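Local coordinates for ribosome inactivating type 1 protein (Iris hollandica, PDB 3MVG) that belongs to the type 1 ribosome-inactivating proteins, single-chain plant proteins named for their ability to inactivate ribosomes, at residues H137-S140 against V144-S147. Numbering follows the deposited sequence. Where two conformers were deposited one is given.
Sequences HNWS and VETS
Trp139 reaches the backbone of Val144 through its indole nitrogen, a worked example of a buried aromatic side chain tying two helix ends together by one polar bond and its ring. Trp139 NE1 donates a hydrogen bond to Val144 O at 2.9 Å, with an N-H...O angle of 152°. Val144 O lies at the indole edge, tilted 18° from the ring plane, whereas the donor stands above the carbonyl plane, 42° out of it. With the bond made, the one polar atom of this buried ring has an acceptor. To either side of NE1 the contacts are looser: Glu145 CG comes obliquely to the ring at Trp139 CZ2 (4.1 Å), and Ser147 OG, also oblique, lies 3.9 Å from Trp139 CD1. CG of Trp139 is anti to the backbone N, which sends the indole across to 144-147. Glu145 is extended beyond CG, and its OE1 is hydrogen-bonded to Thr103 OG1. Within 137-140, at the end of helix 126-138, His137 ND1 donates to Asn138 OD1 in a nearly straight bond of 3.0 Å. Trp139 is the first residue past that helix, and its indole bridges the short loop to the residues that lead into helix 146-164, while His137 O accepts from Gln79 NE2, just beyond strand 72-78.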
loop_
_atom_site.group_PDB
_atom_site.type_symbol
_atom_site.label_atom_id
_atom_site.label_comp_id
_atom_site.label_asym_id
_atom_site.label_seq_id
_atom_site.Cartn_x
_atom_site.Cartn_y
_atom_site.Cartn_z
ATOM N N HIS A 137 -26.268 -4.731 12.015
ATOM C CA HIS A 137 -27.546 -4.934 11.332
ATOM C C HIS A 137 -28.598 -5.507 12.278
ATOM O O HIS A 137 -29.754 -5.080 12.258
ATOM C CB HIS A 137 -27.387 -5.850 10.119
ATOM C CG HIS A 137 -28.637 -5.976 9.309
ATOM N ND1 HIS A 137 -29.571 -6.965 9.534
ATOM C CD2 HIS A 137 -29.127 -5.213 8.304
ATOM C CE1 HIS A 137 -30.571 -6.819 8.682
ATOM N NE2 HIS A 137 -30.327 -5.765 7.926
ATOM N N ASN A 138 -28.180 -6.455 13.109
ATOM C CA ASN A 138 -29.094 -7.211 13.959
ATOM C C ASN A 138 -29.310 -6.651 15.357
ATOM O O ASN A 138 -30.301 -6.991 16.001
ATOM C CB ASN A 138 -28.631 -8.664 14.040
ATOM C CG ASN A 138 -28.651 -9.354 12.691
ATOM O OD1 ASN A 138 -29.399 -8.968 11.789
ATOM N ND2 ASN A 138 -27.822 -10.380 12.544
ATOM N N TRP A 139 -28.402 -5.805 15.837
ATOM C CA TRP A 139 -28.489 -5.305 17.214
ATOM C C TRP A 139 -29.601 -4.288 17.401
ATOM O O TRP A 139 -29.840 -3.435 16.548
ATOM C CB TRP A 139 -27.151 -4.696 17.648
ATOM C CG TRP A 139 -27.097 -4.226 19.097
ATOM C CD1 TRP A 139 -26.712 -4.961 20.181
ATOM C CD2 TRP A 139 -27.430 -2.921 19.591
ATOM N NE1 TRP A 139 -26.776 -4.192 21.323
ATOM C CE2 TRP A 139 -27.209 -2.937 20.987
ATOM C CE3 TRP A 139 -27.861 -1.729 18.987
ATOM C CZ2 TRP A 139 -27.416 -1.812 21.786
ATOM C CZ3 TRP A 139 -28.057 -0.610 19.779
ATOM C CH2 TRP A 139 -27.843 -0.663 21.167
ATOM N N SER A 140 -30.288 -4.392 18.533
ATOM C CA SER A 140 -31.202 -3.341 18.945
ATOM C C SER A 140 -31.201 -3.205 20.460
ATOM O O SER A 140 -31.010 -4.187 21.178
ATOM C CB SER A 140 -32.618 -3.594 18.421
ATOM O OG SER A 140 -33.123 -4.805 18.931
ATOM N N VAL A 144 -27.186 -5.152 25.742
ATOM C CA VAL A 144 -25.995 -4.421 26.141
ATOM C C VAL A 144 -25.225 -3.966 24.903
ATOM O O VAL A 144 -25.331 -4.567 23.824
ATOM C CB VAL A 144 -25.097 -5.240 27.079
ATOM C CG1 VAL A 144 -25.819 -5.504 28.406
ATOM C CG2 VAL A 144 -24.667 -6.537 26.394
ATOM N N GLU A 145 -24.471 -2.889 25.073
ATOM C CA GLU A 145 -23.792 -2.223 23.959
ATOM C C GLU A 145 -22.454 -2.837 23.551
ATOM O O GLU A 145 -21.840 -2.380 22.578
ATOM C CB GLU A 145 -23.581 -0.748 24.291
ATOM C CG GLU A 145 -24.851 0.073 24.354
ATOM C CD GLU A 145 -24.595 1.500 24.792
ATOM O OE1 GLU A 145 -23.685 1.719 25.624
ATOM O OE2 GLU A 145 -25.305 2.404 24.320
ATOM N N THR A 146 -22.005 -3.866 24.262
ATOM C CA THR A 146 -20.659 -4.413 24.082
ATOM C C THR A 146 -20.312 -4.654 22.611
ATOM O O THR A 146 -19.277 -4.173 22.126
ATOM C CB THR A 146 -20.498 -5.706 24.893
ATOM O OG1 THR A 146 -21.033 -5.482 26.208
ATOM C CG2 THR A 146 -19.034 -6.125 24.986
ATOM N N SER A 147 -21.180 -5.385 21.913
ATOM C CA SER A 147 -20.917 -5.795 20.529
ATOM C C SER A 147 -21.057 -4.652 19.538
ATOM O O SER A 147 -20.484 -4.717 18.449
ATOM C CB SER A 147 -21.816 -6.964 20.125
ATOM O OG SER A 147 -23.171 -6.559 20.035
#